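AdeR (Acinetobacter baumannii, PDB 5X5L) binds an intercistronic DNA region through its C-terminal OmpR/PhoB-type domain and probably serves as a phosphorelay response regulator controlling transcription. Local coordinates at residues C[26-31]-C[78-83]; C[49-54]-C[65-70]; C[10-15]-C[33-38]. One frame throughout, in Å; residues are numbered along the deposited sequence.

Contact 1 (C[26-31]-C[78-83]). With nucleotides of chain J.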
loop_
_atom_site.group_PDB
_atom_site.type_symbol
_atom_site.label_atom_id
_atom_site.label_comp_id
_atom_site.label_asym_id
_atom_site.label_seq_id
_atom_site.Cartn_x
_atom_site.Cartn_y
_atom_site.Cartn_z
ATOM N N ILE C 26 -18.085 -8.415 -6.179
ATOM C CA ILE C 26 -18.521 -7.093 -5.746
ATOM C C ILE C 26 -17.873 -6.689 -4.416
ATOM O O ILE C 26 -17.991 -7.414 -3.431
ATOM C CB ILE C 26 -20.051 -7.039 -5.578
ATOM C CG1 ILE C 26 -20.776 -7.342 -6.890
ATOM C CG2 ILE C 26 -20.492 -5.679 -4.991
ATOM C CD1 ILE C 26 -22.305 -7.333 -6.760
ATOM N N LEU C 27 -17.186 -5.538 -4.404
ATOM C CA LEU C 27 -16.522 -5.032 -3.215
ATOM C C LEU C 27 -17.529 -4.355 -2.295
ATOM O O LEU C 27 -18.372 -3.589 -2.757
ATOM C CB LEU C 27 -15.422 -4.025 -3.595
ATOM C CG LEU C 27 -14.656 -3.303 -2.475
ATOM C CD1 LEU C 27 -13.888 -4.297 -1.647
ATOM C CD2 LEU C 27 -13.718 -2.283 -3.081
ATOM N N LEU C 28 -17.425 -4.633 -0.997
ATOM C CA LEU C 28 -18.285 -3.999 0.002
ATOM C C LEU C 28 -17.588 -2.814 0.633
ATOM O O LEU C 28 -16.377 -2.843 0.861
ATOM C CB LEU C 28 -18.669 -4.983 1.104
ATOM C CG LEU C 28 -19.814 -5.945 0.904
ATOM C CD1 LEU C 28 -19.811 -6.536 -0.478
ATOM C CD2 LEU C 28 -19.786 -7.030 1.959
ATOM N N ASN C 29 -18.380 -1.794 0.946
ATOM C CA ASN C 29 -17.915 -0.612 1.663
ATOM C C ASN C 29 -18.217 -0.833 3.142
ATOM O O ASN C 29 -19.269 -0.431 3.641
ATOM C CB ASN C 29 -18.604 0.652 1.118
ATOM C CG ASN C 29 -17.933 1.940 1.573
ATOM O OD1 ASN C 29 -17.582 2.082 2.765
ATOM N ND2 ASN C 29 -17.784 2.918 0.620
ATOM N N LEU C 30 -17.271 -1.468 3.835
ATOM C CA LEU C 30 -17.377 -1.700 5.257
ATOM C C LEU C 30 -16.637 -0.642 6.064
ATOM O O LEU C 30 -15.632 -0.142 5.639
ATOM C CB LEU C 30 -16.820 -3.087 5.595
ATOM C CG LEU C 30 -17.865 -4.206 5.363
ATOM C CD1 LEU C 30 -18.256 -4.359 3.945
ATOM C CD2 LEU C 30 -17.404 -5.530 5.963
ATOM N N THR C 31 -17.147 -0.430 7.262
ATOM C CA THR C 31 -16.492 0.386 8.261
ATOM C C THR C 31 -15.401 -0.499 8.893
ATOM O O THR C 31 -15.385 -1.709 8.669
ATOM C CB THR C 31 -17.491 0.839 9.355
ATOM O OG1 THR C 31 -17.762 -0.248 10.227
ATOM C CG2 THR C 31 -18.784 1.443 8.794
ATOM N N LYS C 78 -27.174 -5.538 6.700
ATOM C CA LYS C 78 -27.823 -4.791 5.627
ATOM C C LYS C 78 -26.923 -4.713 4.392
ATOM O O LYS C 78 -27.379 -4.964 3.276
ATOM C CB LYS C 78 -28.235 -3.391 6.099
ATOM C CG LYS C 78 -28.945 -2.530 5.062
ATOM C CD LYS C 78 -30.261 -3.149 4.578
ATOM C CE LYS C 78 -30.536 -2.868 3.106
ATOM N NZ LYS C 78 -30.960 -1.454 2.864
ATOM N N LYS C 79 -25.644 -4.412 4.602
ATOM C CA LYS C 79 -24.681 -4.355 3.498
ATOM C C LYS C 79 -24.517 -5.706 2.790
ATOM O O LYS C 79 -24.367 -5.746 1.568
ATOM C CB LYS C 79 -23.332 -3.803 3.978
ATOM C CG LYS C 79 -23.407 -2.314 4.293
ATOM C CD LYS C 79 -22.137 -1.792 4.934
ATOM C CE LYS C 79 -22.268 -0.329 5.319
ATOM N NZ LYS C 79 -21.054 0.204 5.988
ATOM N N LEU C 80 -24.567 -6.804 3.542
ATOM C CA LEU C 80 -24.582 -8.137 2.939
ATOM C C LEU C 80 -25.859 -8.404 2.141
ATOM O O LEU C 80 -25.780 -8.972 1.047
ATOM C CB LEU C 80 -24.377 -9.230 3.995
ATOM C CG LEU C 80 -22.987 -9.297 4.628
ATOM C CD1 LEU C 80 -22.966 -10.149 5.873
ATOM C CD2 LEU C 80 -22.012 -9.879 3.645
ATOM N N GLU C 81 -27.019 -7.988 2.662
ATOM C CA GLU C 81 -28.301 -8.247 1.976
ATOM C C GLU C 81 -28.431 -7.485 0.657
ATOM O O GLU C 81 -28.999 -8.026 -0.297
ATOM C CB GLU C 81 -29.526 -7.947 2.864
ATOM C CG GLU C 81 -29.655 -8.734 4.159
ATOM C CD GLU C 81 -30.721 -8.175 5.102
ATOM O OE1 GLU C 81 -31.346 -7.123 4.820
ATOM O OE2 GLU C 81 -30.969 -8.821 6.135
ATOM N N GLU C 82 -27.895 -6.256 0.586
ATOM C CA GLU C 82 -27.899 -5.495 -0.680
ATOM C C GLU C 82 -27.008 -6.093 -1.787
ATOM O O GLU C 82 -27.117 -5.673 -2.939
ATOM C CB GLU C 82 -27.622 -3.986 -0.488
ATOM C CG GLU C 82 -26.378 -3.605 0.283
ATOM C CD GLU C 82 -26.044 -2.098 0.174
ATOM O OE1 GLU C 82 -26.843 -1.279 -0.364
ATOM O OE2 GLU C 82 -24.956 -1.724 0.645
ATOM N N GLN C 83 -26.175 -7.078 -1.441
ATOM C CA GLN C 83 -25.466 -7.912 -2.430
ATOM C C GLN C 83 -26.093 -9.305 -2.518
ATOM O O GLN C 83 -25.409 -10.277 -2.856
ATOM C CB GLN C 83 -23.971 -8.006 -2.099
ATOM C CG GLN C 83 -23.296 -6.669 -1.830
ATOM C CD GLN C 83 -23.557 -5.618 -2.893
ATOM O OE1 GLN C 83 -23.624 -5.919 -4.090
ATOM N NE2 GLN C 83 -23.710 -4.370 -2.454
ATOM P P DT J 15 -17.060 2.176 12.965
ATOM O OP1 DT J 15 -15.926 1.274 12.658
ATOM O OP2 DT J 15 -18.395 1.896 12.381
ATOM O "O5'" DT J 15 -17.174 2.282 14.549
ATOM C "C5'" DT J 15 -16.273 3.111 15.302
ATOM C "C4'" DT J 15 -17.051 3.828 16.378
ATOM O "O4'" DT J 15 -17.923 4.816 15.787
ATOM C "C3'" DT J 15 -17.954 2.897 17.187
ATOM O "O3'" DT J 15 -17.562 2.907 18.556
ATOM C "C2'" DT J 15 -19.350 3.462 16.997
ATOM C "C1'" DT J 15 -19.091 4.891 16.577
ATOM N N1 DT J 15 -20.148 5.540 15.765
ATOM C C2 DT J 15 -20.752 6.684 16.242
ATOM O O2 DT J 15 -20.487 7.176 17.325
ATOM N N3 DT J 15 -21.690 7.231 15.399
ATOM C C4 DT J 15 -22.074 6.758 14.158
ATOM O O4 DT J 15 -22.932 7.356 13.514
ATOM C C5 DT J 15 -21.394 5.559 13.716
ATOM C C7 DT J 15 -21.749 4.967 12.388
ATOM C C6 DT J 15 -20.476 5.020 14.530
#

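Contact 2 (C[49-54]-C[65-70]). With nucleotides of chain J; nucleotides of chain I.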
loop_
_atom_site.group_PDB
_atom_site.type_symbol
_atom_site.label_atom_id
_atom_site.label_comp_id
_atom_site.label_asym_id
_atom_site.label_seq_id
_atom_site.Cartn_x
_atom_site.Cartn_y
_atom_site.Cartn_z
ATOM N N PHE C 49 -20.634 -16.551 18.467
ATOM C CA PHE C 49 -19.846 -15.568 19.213
ATOM C C PHE C 49 -20.778 -14.794 20.113
ATOM O O PHE C 49 -21.852 -14.395 19.679
ATOM C CB PHE C 49 -19.139 -14.609 18.255
ATOM C CG PHE C 49 -18.104 -15.281 17.408
ATOM C CD1 PHE C 49 -18.452 -15.941 16.234
ATOM C CD2 PHE C 49 -16.782 -15.291 17.804
ATOM C CE1 PHE C 49 -17.504 -16.571 15.461
ATOM C CE2 PHE C 49 -15.814 -15.926 17.035
ATOM C CZ PHE C 49 -16.179 -16.564 15.852
ATOM N N THR C 50 -20.383 -14.585 21.363
ATOM C CA THR C 50 -21.171 -13.761 22.278
ATOM C C THR C 50 -20.939 -12.284 21.943
ATOM O O THR C 50 -20.033 -11.927 21.189
ATOM C CB THR C 50 -20.799 -14.001 23.761
ATOM O OG1 THR C 50 -19.404 -13.735 23.976
ATOM C CG2 THR C 50 -21.039 -15.430 24.158
ATOM N N ARG C 51 -21.781 -11.433 22.505
ATOM C CA ARG C 51 -21.651 -9.990 22.333
ATOM C C ARG C 51 -20.366 -9.494 22.986
ATOM O O ARG C 51 -19.708 -8.611 22.447
ATOM C CB ARG C 51 -22.873 -9.256 22.891
ATOM C CG ARG C 51 -24.136 -9.543 22.103
ATOM C CD ARG C 51 -25.388 -9.031 22.779
ATOM N NE ARG C 51 -26.526 -8.994 21.880
ATOM C CZ ARG C 51 -27.306 -10.027 21.561
ATOM N NH1 ARG C 51 -27.095 -11.234 22.068
ATOM N NH2 ARG C 51 -28.316 -9.844 20.711
ATOM N N GLY C 52 -20.015 -10.073 24.130
ATOM C CA GLY C 52 -18.764 -9.769 24.819
ATOM C C GLY C 52 -17.524 -10.061 23.990
ATOM O O GLY C 52 -16.560 -9.282 24.019
ATOM N N GLU C 53 -17.539 -11.175 23.256
ATOM C CA GLU C 53 -16.428 -11.534 22.369
ATOM C C GLU C 53 -16.310 -10.588 21.191
ATOM O O GLU C 53 -15.212 -10.152 20.855
ATOM C CB GLU C 53 -16.569 -12.956 21.838
ATOM C CG GLU C 53 -16.403 -14.039 22.883
ATOM C CD GLU C 53 -16.564 -15.419 22.296
ATOM O OE1 GLU C 53 -17.645 -15.737 21.766
ATOM O OE2 GLU C 53 -15.590 -16.188 22.333
ATOM N N LEU C 54 -17.437 -10.277 20.558
ATOM C CA LEU C 54 -17.461 -9.334 19.437
ATOM C C LEU C 54 -17.016 -7.930 19.868
ATOM O O LEU C 54 -16.293 -7.264 19.128
ATOM C CB LEU C 54 -18.848 -9.282 18.799
ATOM C CG LEU C 54 -19.303 -10.577 18.113
ATOM C CD1 LEU C 54 -20.798 -10.525 17.803
ATOM C CD2 LEU C 54 -18.498 -10.843 16.850
ATOM N N LEU C 65 -22.191 -0.588 25.745
ATOM C CA LEU C 65 -23.316 -1.507 25.908
ATOM C C LEU C 65 -23.251 -2.659 24.911
ATOM O O LEU C 65 -22.740 -2.520 23.802
ATOM C CB LEU C 65 -24.653 -0.793 25.689
ATOM C CG LEU C 65 -24.970 0.451 26.537
ATOM C CD1 LEU C 65 -26.222 1.174 26.038
ATOM C CD2 LEU C 65 -25.101 0.096 28.013
ATOM N N GLU C 66 -23.846 -3.785 25.292
ATOM C CA GLU C 66 -23.904 -4.961 24.424
ATOM C C GLU C 66 -24.849 -4.728 23.253
ATOM O O GLU C 66 -24.660 -5.286 22.179
ATOM C CB GLU C 66 -24.312 -6.200 25.233
ATOM C CG GLU C 66 -23.237 -6.681 26.199
ATOM C CD GLU C 66 -23.395 -8.143 26.626
ATOM O OE1 GLU C 66 -24.547 -8.616 26.797
ATOM O OE2 GLU C 66 -22.346 -8.809 26.788
ATOM N N ARG C 67 -25.861 -3.889 23.451
ATOM C CA ARG C 67 -26.778 -3.560 22.358
ATOM C C ARG C 67 -26.075 -2.861 21.197
ATOM O O ARG C 67 -26.475 -3.039 20.059
ATOM C CB ARG C 67 -27.964 -2.743 22.869
ATOM C CG ARG C 67 -28.882 -3.554 23.793
ATOM C CD ARG C 67 -29.649 -4.673 23.085
ATOM N NE ARG C 67 -30.063 -5.673 24.060
ATOM C CZ ARG C 67 -30.153 -6.995 23.861
ATOM N NH1 ARG C 67 -29.845 -7.554 22.690
ATOM N NH2 ARG C 67 -30.559 -7.782 24.861
ATOM N N THR C 68 -25.020 -2.093 21.484
ATOM C CA THR C 68 -24.218 -1.445 20.429
ATOM C C THR C 68 -23.577 -2.458 19.474
ATOM O O THR C 68 -23.442 -2.192 18.289
ATOM C CB THR C 68 -23.148 -0.511 21.019
ATOM O OG1 THR C 68 -23.797 0.554 21.710
ATOM C CG2 THR C 68 -22.260 0.088 19.942
ATOM N N VAL C 69 -23.151 -3.600 20.002
ATOM C CA VAL C 69 -22.743 -4.739 19.171
ATOM C C VAL C 69 -23.826 -5.117 18.170
ATOM O O VAL C 69 -23.521 -5.297 17.014
ATOM C CB VAL C 69 -22.474 -6.026 20.026
ATOM C CG1 VAL C 69 -22.003 -7.178 19.131
ATOM C CG2 VAL C 69 -21.493 -5.768 21.159
ATOM N N ASP C 70 -25.067 -5.226 18.618
ATOM C CA ASP C 70 -26.194 -5.592 17.759
ATOM C C ASP C 70 -26.296 -4.638 16.569
ATOM O O ASP C 70 -26.474 -5.084 15.430
ATOM C CB ASP C 70 -27.546 -5.602 18.507
ATOM C CG ASP C 70 -27.572 -6.508 19.724
ATOM O OD1 ASP C 70 -26.512 -7.058 20.105
ATOM O OD2 ASP C 70 -28.671 -6.679 20.298
ATOM P P DC J 17 -22.586 2.885 24.220
ATOM O OP1 DC J 17 -22.151 3.078 25.622
ATOM O OP2 DC J 17 -22.701 1.511 23.684
ATOM O "O5'" DC J 17 -23.965 3.650 24.048
ATOM C "C5'" DC J 17 -24.065 5.060 24.297
ATOM C "C4'" DC J 17 -25.412 5.559 23.837
ATOM O "O4'" DC J 17 -25.510 5.417 22.401
ATOM C "C3'" DC J 17 -26.600 4.798 24.433
ATOM O "O3'" DC J 17 -27.397 5.729 25.172
ATOM C "C2'" DC J 17 -27.261 4.126 23.239
ATOM C "C1'" DC J 17 -26.796 4.947 22.054
ATOM N N1 DC J 17 -26.671 4.237 20.765
ATOM C C2 DC J 17 -27.247 4.800 19.624
ATOM O O2 DC J 17 -27.899 5.849 19.735
ATOM N N3 DC J 17 -27.104 4.176 18.432
ATOM C C4 DC J 17 -26.396 3.048 18.352
ATOM N N4 DC J 17 -26.282 2.463 17.158
ATOM C C5 DC J 17 -25.769 2.470 19.494
ATOM C C6 DC J 17 -25.926 3.096 20.667
ATOM P P DG I 5 -31.209 -11.406 22.347
ATOM O OP1 DG I 5 -30.210 -12.410 21.912
ATOM O OP2 DG I 5 -30.812 -10.341 23.304
ATOM O "O5'" DG I 5 -31.814 -10.792 21.012
ATOM C "C5'" DG I 5 -32.411 -11.657 20.028
ATOM C "C4'" DG I 5 -32.685 -10.918 18.738
ATOM O "O4'" DG I 5 -33.748 -9.965 18.961
ATOM C "C3'" DG I 5 -31.524 -10.117 18.136
ATOM O "O3'" DG I 5 -31.558 -10.306 16.714
ATOM C "C2'" DG I 5 -31.805 -8.698 18.601
ATOM C "C1'" DG I 5 -33.320 -8.659 18.602
ATOM N N9 DG I 5 -33.932 -7.722 19.539
ATOM C C8 DG I 5 -33.710 -7.607 20.893
ATOM N N7 DG I 5 -34.440 -6.682 21.458
ATOM C C5 DG I 5 -35.209 -6.175 20.421
ATOM C C6 DG I 5 -36.200 -5.158 20.423
ATOM O O6 DG I 5 -36.606 -4.475 21.373
ATOM N N1 DG I 5 -36.727 -4.957 19.149
ATOM C C2 DG I 5 -36.354 -5.652 18.020
ATOM N N2 DG I 5 -36.980 -5.320 16.881
ATOM N N3 DG I 5 -35.437 -6.606 18.007
ATOM C C4 DG I 5 -34.913 -6.814 19.233
ATOM P P DC J 16 -18.024 1.739 19.511
ATOM O OP1 DC J 16 -16.944 1.497 20.503
ATOM O OP2 DC J 16 -18.519 0.628 18.666
ATOM O "O5'" DC J 16 -19.266 2.376 20.263
ATOM C "C5'" DC J 16 -19.097 3.527 21.099
ATOM C "C4'" DC J 16 -20.425 4.229 21.237
ATOM O "O4'" DC J 16 -20.923 4.550 19.927
ATOM C "C3'" DC J 16 -21.506 3.370 21.887
ATOM O "O3'" DC J 16 -21.621 3.715 23.269
ATOM C "C2'" DC J 16 -22.754 3.637 21.054
ATOM C "C1'" DC J 16 -22.329 4.651 20.007
ATOM N N1 DC J 16 -22.870 4.455 18.649
ATOM C C2 DC J 16 -23.704 5.437 18.107
ATOM O O2 DC J 16 -24.011 6.413 18.805
ATOM N N3 DC J 16 -24.171 5.285 16.847
ATOM C C4 DC J 16 -23.831 4.209 16.133
ATOM N N4 DC J 16 -24.321 4.095 14.897
ATOM C C5 DC J 16 -22.977 3.197 16.659
ATOM C C6 DC J 16 -22.518 3.362 17.906
#

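Contact 3 (C[10-15]-C[33-38]). With nucleotides of chain J.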
loop_
_atom_site.group_PDB
_atom_site.type_symbol
_atom_site.label_atom_id
_atom_site.label_comp_id
_atom_site.label_asym_id
_atom_site.label_seq_id
_atom_site.Cartn_x
_atom_site.Cartn_y
_atom_site.Cartn_z
ATOM N N ILE C 10 -12.329 -12.356 1.843
ATOM C CA ILE C 10 -11.664 -11.249 2.531
ATOM C C ILE C 10 -10.188 -11.282 2.154
ATOM O O ILE C 10 -9.494 -12.249 2.454
ATOM C CB ILE C 10 -11.816 -11.354 4.062
ATOM C CG1 ILE C 10 -13.299 -11.308 4.443
ATOM C CG2 ILE C 10 -11.004 -10.261 4.758
ATOM C CD1 ILE C 10 -13.561 -11.562 5.909
ATOM N N ASP C 11 -9.736 -10.240 1.462
ATOM C CA ASP C 11 -8.319 -10.025 1.180
ATOM C C ASP C 11 -7.774 -9.154 2.311
ATOM O O ASP C 11 -8.126 -7.972 2.426
ATOM C CB ASP C 11 -8.144 -9.332 -0.174
ATOM C CG ASP C 11 -6.686 -9.160 -0.580
ATOM O OD1 ASP C 11 -5.772 -9.562 0.183
ATOM O OD2 ASP C 11 -6.469 -8.603 -1.693
ATOM N N THR C 12 -6.929 -9.752 3.156
ATOM C CA THR C 12 -6.453 -9.092 4.382
ATOM C C THR C 12 -5.392 -8.005 4.129
ATOM O O THR C 12 -5.253 -7.102 4.969
ATOM C CB THR C 12 -5.903 -10.120 5.389
ATOM O OG1 THR C 12 -5.652 -9.506 6.660
ATOM C CG2 THR C 12 -4.627 -10.804 4.866
ATOM N N ASP C 13 -4.671 -8.078 3.010
ATOM C CA ASP C 13 -3.624 -7.089 2.699
ATOM C C ASP C 13 -4.212 -5.751 2.229
ATOM O O ASP C 13 -3.737 -4.673 2.626
ATOM C CB ASP C 13 -2.622 -7.609 1.644
ATOM C CG ASP C 13 -2.279 -9.089 1.780
ATOM O OD1 ASP C 13 -2.495 -9.693 2.862
ATOM O OD2 ASP C 13 -1.781 -9.642 0.764
ATOM N N THR C 14 -5.228 -5.827 1.373
ATOM C CA THR C 14 -5.951 -4.647 0.933
ATOM C C THR C 14 -7.042 -4.153 1.894
ATOM O O THR C 14 -7.530 -3.048 1.694
ATOM C CB THR C 14 -6.571 -4.867 -0.474
ATOM O OG1 THR C 14 -7.356 -6.051 -0.473
ATOM C CG2 THR C 14 -5.501 -5.008 -1.535
ATOM N N HIS C 15 -7.450 -4.953 2.899
ATOM C CA HIS C 15 -8.609 -4.658 3.769
ATOM C C HIS C 15 -9.951 -4.654 3.017
ATOM O O HIS C 15 -10.905 -3.968 3.412
ATOM C CB HIS C 15 -8.381 -3.346 4.544
ATOM C CG HIS C 15 -8.103 -3.531 6.005
ATOM N ND1 HIS C 15 -8.967 -3.047 6.968
ATOM C CD2 HIS C 15 -7.079 -4.124 6.663
ATOM C CE1 HIS C 15 -8.487 -3.337 8.162
ATOM N NE2 HIS C 15 -7.347 -3.993 8.007
ATOM N N THR C 33 -14.973 -1.263 12.175
ATOM C CA THR C 33 -15.679 -2.184 13.072
ATOM C C THR C 33 -16.317 -3.334 12.299
ATOM O O THR C 33 -16.120 -4.495 12.632
ATOM C CB THR C 33 -16.766 -1.462 13.893
ATOM O OG1 THR C 33 -16.141 -0.408 14.623
ATOM C CG2 THR C 33 -17.437 -2.429 14.861
ATOM N N GLU C 34 -17.067 -2.985 11.255
ATOM C CA GLU C 34 -17.729 -3.961 10.376
ATOM C C GLU C 34 -16.737 -4.942 9.730
ATOM O O GLU C 34 -17.015 -6.134 9.638
ATOM C CB GLU C 34 -18.555 -3.244 9.306
ATOM C CG GLU C 34 -19.807 -2.552 9.844
ATOM C CD GLU C 34 -20.425 -1.519 8.894
ATOM O OE1 GLU C 34 -19.976 -1.384 7.733
ATOM O OE2 GLU C 34 -21.380 -0.830 9.317
ATOM N N TYR C 35 -15.586 -4.441 9.292
ATOM C CA TYR C 35 -14.528 -5.299 8.737
ATOM C C TYR C 35 -14.022 -6.299 9.781
ATOM O O TYR C 35 -13.823 -7.469 9.477
ATOM C CB TYR C 35 -13.344 -4.458 8.225
ATOM C CG TYR C 35 -12.198 -5.298 7.718
ATOM C CD1 TYR C 35 -12.173 -5.724 6.389
ATOM C CD2 TYR C 35 -11.151 -5.675 8.551
ATOM C CE1 TYR C 35 -11.121 -6.497 5.899
ATOM C CE2 TYR C 35 -10.104 -6.451 8.071
ATOM C CZ TYR C 35 -10.095 -6.855 6.742
ATOM O OH TYR C 35 -9.049 -7.623 6.270
ATOM N N LYS C 36 -13.792 -5.820 10.997
ATOM C CA LYS C 36 -13.297 -6.670 12.085
ATOM C C LYS C 36 -14.287 -7.786 12.426
ATOM O O LYS C 36 -13.885 -8.924 12.614
ATOM C CB LYS C 36 -12.984 -5.848 13.342
ATOM C CG LYS C 36 -11.741 -4.985 13.222
ATOM C CD LYS C 36 -11.289 -4.428 14.565
ATOM C CE LYS C 36 -10.259 -3.333 14.260
ATOM N NZ LYS C 36 -9.592 -2.767 15.460
ATOM N N ILE C 37 -15.570 -7.453 12.478
ATOM C CA ILE C 37 -16.629 -8.426 12.758
ATOM C C ILE C 37 -16.597 -9.564 11.737
ATOM O O ILE C 37 -16.428 -10.726 12.118
ATOM C CB ILE C 37 -18.025 -7.750 12.815
ATOM C CG1 ILE C 37 -18.127 -6.903 14.093
ATOM C CG2 ILE C 37 -19.147 -8.781 12.793
ATOM C CD1 ILE C 37 -19.368 -6.042 14.180
ATOM N N ILE C 38 -16.735 -9.228 10.456
ATOM C CA ILE C 38 -16.759 -10.241 9.391
ATOM C C ILE C 38 -15.458 -11.048 9.296
ATOM O O ILE C 38 -15.495 -12.254 9.026
ATOM C CB ILE C 38 -17.145 -9.630 8.014
ATOM C CG1 ILE C 38 -17.424 -10.714 6.962
ATOM C CG2 ILE C 38 -16.068 -8.698 7.485
ATOM C CD1 ILE C 38 -18.604 -11.602 7.301
ATOM P P DT J 15 -17.060 2.176 12.965
ATOM O OP1 DT J 15 -15.926 1.274 12.658
ATOM O OP2 DT J 15 -18.395 1.896 12.381
ATOM O "O5'" DT J 15 -17.174 2.282 14.549
ATOM C "C5'" DT J 15 -16.273 3.111 15.302
ATOM C "C4'" DT J 15 -17.051 3.828 16.378
ATOM O "O4'" DT J 15 -17.923 4.816 15.787
ATOM C "C3'" DT J 15 -17.954 2.897 17.187
ATOM O "O3'" DT J 15 -17.562 2.907 18.556
ATOM C "C2'" DT J 15 -19.350 3.462 16.997
ATOM C "C1'" DT J 15 -19.091 4.891 16.577
ATOM N N1 DT J 15 -20.148 5.540 15.765
ATOM C C2 DT J 15 -20.752 6.684 16.242
ATOM O O2 DT J 15 -20.487 7.176 17.325
ATOM N N3 DT J 15 -21.690 7.231 15.399
ATOM C C4 DT J 15 -22.074 6.758 14.158
ATOM O O4 DT J 15 -22.932 7.356 13.514
ATOM C C5 DT J 15 -21.394 5.559 13.716
ATOM C C7 DT J 15 -21.749 4.967 12.388
ATOM C C6 DT J 15 -20.476 5.020 14.530
#

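Contact 1 (C[26-31]-C[78-83])
A lysine ammonium group ends on a backbone carbonyl here: Lys79, near the end of helix 66-81, sends NZ to Asn29 O at 3.0 Å. This is the winged-helix fold of the OmpR/PhoB type, and the contact ties the carboxyl end of its recognition helix to the connection that leads from strand 26-27 into helix 32-41. The lysine leaves the helix with CG anti to its own carbonyl carbon (chi1 -71°) and runs fully extended from there, so that the methylenes CD and CE lie alongside the loop before the ammonium group arrives. It meets the oxygen in the carbonyl plane, at a C=O...N angle of 153°. The same nitrogen forms a salt bridge with Glu34, so a carboxylate and a carbonyl share its charge, an arrangement that should stabilise the protonated form.

Beside the lysine, Leu80 and, a turn on, Gln83 make the van der Waals part of the contact. Leu28, which also packs on Val17 and Ile19, divides its two methyls between partners: CD2 meets Leu80 CD2 at 4.0 Å, the side chains crossing at about a right angle, while CD1 rests on Gln83 CG at 3.7 Å. Gln83 is bent at chi2 (-50°), which folds its amide back toward the strand, where OE1 lies against the CG2 and CD1 methyls of Ile26. At the other end of the loop, Thr31 is the N-cap of helix 32-41. Its OG1 accepts from Glu34 N and gives its own proton to the DNA backbone, 3.1 Å from OP2 of DT15 of chain J.

Contact 2 (C[49-54]-C[65-70])
Arg51 lies across the first turn of helix 66-81 as a knob in a hole formed by Glu66, Arg67, Val69 and Asp70. Its chain is extended from CG to NE and passes CB of Glu66 with its CD. The guanidinium then grips Asp70 side-on, NE to OD1 at 2.6 Å and NH2 to OD2 at 3.2 Å, although the two groups are turned 59° apart. NE meets the syn lone pair of OD1, which is tilted out of the guanidinium plane, whereas the turn brings NH2 to OD2 from above the carboxylate plane. The syn lone pair of OD2 goes to Arg67 NH1 at 2.8 Å, nearly in the plane of that second guanidinium. Below this network Leu54 CD1 packs on Val69 CG1 at 3.8 Å, closing the helix-turn-helix pair of 51-58 and 66-81, and a capping box of Thr50 and Glu53 starts the first of these helices.

Both arginines also bond to a phosphate. Arg67 NH1 and NH2 each donate to OP2 of DG5 of chain I at 3.0 Å, in the guanidinium plane, and Arg51 NH1 adds a weak bond to OP1. On the other DNA chain, Leu65 N donates to OP2 of DC17 of chain J at 3.0 Å. Asp70 and the DG5 phosphate together probably balance the two positive charges. Asp70 holds both guanidinium groups in place, and their bonds to the phosphate are consistent with anchoring the DNA backbone.

Contact 3 (C[10-15]-C[33-38])
His15 and Tyr35 lie ring on ring in the closely packed part of the contact between the turn after strand 8-11 and helix 32-41, where Tyr35 buries most of its surface. The rings form an offset stack with centroids 4.0 Å apart and planes only 15° from parallel: ND1 of the histidine stands over the centre of the phenol ring, while Tyr35 CE2 falls toward the rim of the imidazole. Tyr35 reaches this place because its CG is anti to the backbone N (chi1 177°), which sends the ring from the helix across to the sheet. His15, with a positive phi of 65°, lies in the turn joining strands 8-11 and 16-19. Ile10 completes the close part. Its CG2 approaches the tyrosine ring obliquely, 3.9 Å from CE1, and its CD1 methyl bears on Ile38 CG1 at 4.1 Å.

Toward the tip of the turn the contact opens to solvent. Thr12 is exposed and gives up little surface to the helix, its OG1 staying 3.9 Å from Tyr35 OH. The exposed Asp13 instead takes part in backbone hydrogen bonding with a second subunit, whose Val95 also packs on His15. At the far end of the helix segment, Thr33 N donates to OP1 of DT15 of chain J at 2.8 Å, an almost straight bond.

Val17 of strand 16-19 also touches Ile10, Tyr35 and Ile38, while Ile37 turns to His72 and Leu76 of helix 66-81 and to Cys58 of helix 51-58, placing helix 32-41 between the amino-terminal sheet and the helix-turn-helix.

Overall arrangement
Contacts 1 and 3 are neighbours, centres 12 Å apart, and alternate along the chain. They reach the same four-stranded antiparallel sheet and touch through Lys79 and Glu34 and through Leu30 against Ile38 and Tyr35. Contact 2 opens only after contact 3 has closed, and both its segments fall between those of contact 1. It shares helix 66-81 with contact 1, but at the opposite end, 20 Å away between centres. Contacts 1 and 2 thus join the helix to its surroundings at either end: the loop after strand 26-27 and helix 32-41 at its carboxyl end, helix 51-58 at its amino end. All three contacts include residues bound to DNA phosphates, so one scaffold aligns several backbone anchors along the duplex.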